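Side-chain contact in protein, related to general stress protein 26(GS26) of B.subtilis (Clostridium acetobutylicum, PDB 2HQ7), which probably binds a flavin nucleotide, as a pyridoxamine 5'-phosphate oxidase family relative of general stress protein 26, though its own reaction is not established: residues H91-K96 / L110-P115. Residues are numbered along the deposited sequence; the frame is centred on the assembly and turned at random.
Sequences HDRASK and LGIDDP. With EDO (1,2-ethanediol), chain H.
Arg93 reaches from the first turn of helix 93-99 to Ile112 and Asp113, illustrating how one guanidinium can serve an apolar and an acidic neighbour at once. The contact lies at the surface of the antiparallel barrel of this protein, consistent with the FMN-binding split-barrel fold of its family, where the short helix following strand 79-90 meets the loop that leads into strand 117-131. With CG anti to the backbone N (chi1 -179°) and the chain extended as far as NE, the arginine spans the gap to the loop. Ile112 crosses it at about a right angle. Its CG2 methyl sits over the centre of one guanidinium face, 3.7 Å from Arg93 CZ, and also rests on the aliphatic part of the chain, 3.8 Å from Arg93 CG. The same methyl also approaches Lys96, whose CB lies 4.2 Å from Ile112 CG2, while Trp100 adds a further apolar neighbour to Ile112. Polar contacts are left to the guanidinium edge, where Asp113 is held in a bidentate, side-on salt bridge. Arg93 NE donates to Asp113 OD1 at 2.9 Å, and Arg93 NH2 donates to Asp113 OD2 in a nearly straight bond (173°). Both oxygens lie close to the guanidinium plane and are met on their syn sides, yet the carboxylate plane is turned 35° from that of the guanidinium, which puts both nitrogens somewhat out of the carboxylate plane. The paired bonds, with the methyl over one face, should limit rotation of the guanidinium. Further back, Asp92 N-caps the helix by accepting from Ser95 N and Ser95 OG through a single oxygen, OD2. Lys96 completes the join through a water that accepts from Lys96 NZ at 2.9 Å and donates to Ile112 O and Asp114 O, each 2.6 Å from the water oxygen.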
loop_
_atom_site.group_PDB
_atom_site.type_symbol
_atom_site.label_atom_id
_atom_site.label_comp_id
_atom_site.label_asym_id
_atom_site.label_seq_id
_atom_site.Cartn_x
_atom_site.Cartn_y
_atom_site.Cartn_z
ATOM N N HIS B 91 -4.144 20.616 -12.492
ATOM C CA HIS B 91 -3.556 21.914 -12.161
ATOM C C HIS B 91 -4.532 23.091 -12.144
ATOM O O HIS B 91 -4.231 24.137 -11.562
ATOM C CB HIS B 91 -2.406 22.212 -13.137
ATOM C CG HIS B 91 -1.239 21.292 -12.950
ATOM N ND1 HIS B 91 -0.953 20.258 -13.822
ATOM C CD2 HIS B 91 -0.324 21.210 -11.953
ATOM C CE1 HIS B 91 0.110 19.604 -13.387
ATOM N NE2 HIS B 91 0.514 20.165 -12.260
ATOM N N ASP B 92 -5.695 22.925 -12.748
ATOM C CA ASP B 92 -6.617 24.040 -12.897
ATOM C C ASP B 92 -7.465 24.259 -11.651
ATOM O O ASP B 92 -7.898 23.319 -10.982
ATOM C CB ASP B 92 -7.498 23.841 -14.110
ATOM C CG ASP B 92 -8.427 22.694 -13.950
ATOM O OD1 ASP B 92 -7.903 21.565 -13.803
ATOM O OD2 ASP B 92 -9.661 22.925 -13.962
ATOM N N ARG B 93 -7.690 25.528 -11.344
ATOM C CA ARG B 93 -8.329 25.923 -10.108
ATOM C C ARG B 93 -9.799 25.540 -10.122
ATOM O O ARG B 93 -10.332 25.174 -9.087
ATOM C CB ARG B 93 -8.166 27.416 -9.867
ATOM C CG ARG B 93 -8.807 27.902 -8.559
ATOM C CD ARG B 93 -8.649 29.416 -8.350
ATOM N NE ARG B 93 -8.873 29.769 -6.949
ATOM C CZ ARG B 93 -10.057 29.719 -6.339
ATOM N NH1 ARG B 93 -11.168 29.381 -6.990
ATOM N NH2 ARG B 93 -10.144 30.055 -5.070
ATOM N N ALA B 94 -10.428 25.581 -11.299
ATOM C CA ALA B 94 -11.807 25.122 -11.471
ATOM C C ALA B 94 -12.015 23.720 -10.879
ATOM O O ALA B 94 -12.905 23.485 -10.037
ATOM C CB ALA B 94 -12.163 25.148 -12.966
ATOM N N SER B 95 -11.147 22.797 -11.261
ATOM C CA SER B 95 -11.259 21.414 -10.806
ATOM C C SER B 95 -10.994 21.291 -9.314
ATOM O O SER B 95 -11.722 20.591 -8.586
ATOM C CB SER B 95 -10.293 20.520 -11.589
ATOM O OG SER B 95 -10.542 20.623 -12.987
ATOM N N LYS B 96 -9.956 21.987 -8.880
ATOM C CA LYS B 96 -9.554 22.020 -7.520
ATOM C C LYS B 96 -10.679 22.528 -6.658
ATOM O O LYS B 96 -10.923 21.982 -5.623
ATOM C CB LYS B 96 -8.270 22.851 -7.392
ATOM C CG LYS B 96 -7.060 22.057 -7.916
ATOM C CD LYS B 96 -5.766 22.865 -7.998
ATOM C CE LYS B 96 -4.905 22.709 -6.767
ATOM N NZ LYS B 96 -3.632 23.504 -6.848
ATOM N N LEU B 110 -5.135 27.481 3.787
ATOM C CA LEU B 110 -5.335 28.625 2.871
ATOM C C LEU B 110 -6.322 28.357 1.738
ATOM O O LEU B 110 -6.357 29.109 0.759
ATOM C CB LEU B 110 -4.007 29.054 2.264
ATOM C CG LEU B 110 -2.919 29.561 3.200
ATOM C CD1 LEU B 110 -1.830 30.227 2.349
ATOM C CD2 LEU B 110 -3.471 30.538 4.200
ATOM N N GLY B 111 -7.092 27.276 1.851
ATOM C CA GLY B 111 -8.174 27.025 0.940
ATOM C C GLY B 111 -7.722 26.426 -0.358
ATOM O O GLY B 111 -6.668 25.819 -0.446
ATOM N N ILE B 112 -8.568 26.587 -1.372
ATOM C CA ILE B 112 -8.316 26.089 -2.711
ATOM C C ILE B 112 -6.972 26.565 -3.227
ATOM O O ILE B 112 -6.307 25.847 -3.969
ATOM C CB ILE B 112 -9.479 26.483 -3.668
ATOM C CG1 ILE B 112 -10.715 25.661 -3.304
ATOM C CG2 ILE B 112 -9.075 26.313 -5.146
ATOM C CD1 ILE B 112 -12.070 26.433 -3.377
ATOM N N ASP B 113 -6.557 27.760 -2.825
ATOM C CA ASP B 113 -5.287 28.307 -3.293
ATOM C C ASP B 113 -4.081 27.921 -2.446
ATOM O O ASP B 113 -2.990 28.397 -2.710
ATOM C CB ASP B 113 -5.360 29.827 -3.384
ATOM C CG ASP B 113 -6.515 30.296 -4.228
ATOM O OD1 ASP B 113 -6.424 30.162 -5.460
ATOM O OD2 ASP B 113 -7.515 30.771 -3.643
ATOM N N ASP B 114 -4.262 27.070 -1.436
ATOM C CA ASP B 114 -3.143 26.605 -0.613
ATOM C C ASP B 114 -2.118 25.983 -1.550
ATOM O O ASP B 114 -2.478 25.174 -2.410
ATOM C CB ASP B 114 -3.625 25.589 0.419
ATOM C CG ASP B 114 -2.620 25.345 1.554
ATOM O OD1 ASP B 114 -1.509 24.822 1.320
ATOM O OD2 ASP B 114 -2.988 25.610 2.712
ATOM N N PRO B 115 -0.844 26.393 -1.442
ATOM C CA PRO B 115 0.128 25.821 -2.353
ATOM C C PRO B 115 0.390 24.333 -2.115
ATOM O O PRO B 115 0.932 23.697 -2.986
ATOM C CB PRO B 115 1.392 26.643 -2.087
ATOM C CG PRO B 115 1.213 27.194 -0.740
ATOM C CD PRO B 115 -0.237 27.402 -0.549
HETATM C C1 EDO H . -6.553 19.533 -16.287
HETATM O O1 EDO H . -7.388 19.710 -15.131
HETATM C C2 EDO H . -5.118 19.125 -15.930
HETATM O O2 EDO H . -4.347 20.214 -15.394
HETATM O O HOH W 1 -3.797 25.342 -4.640
#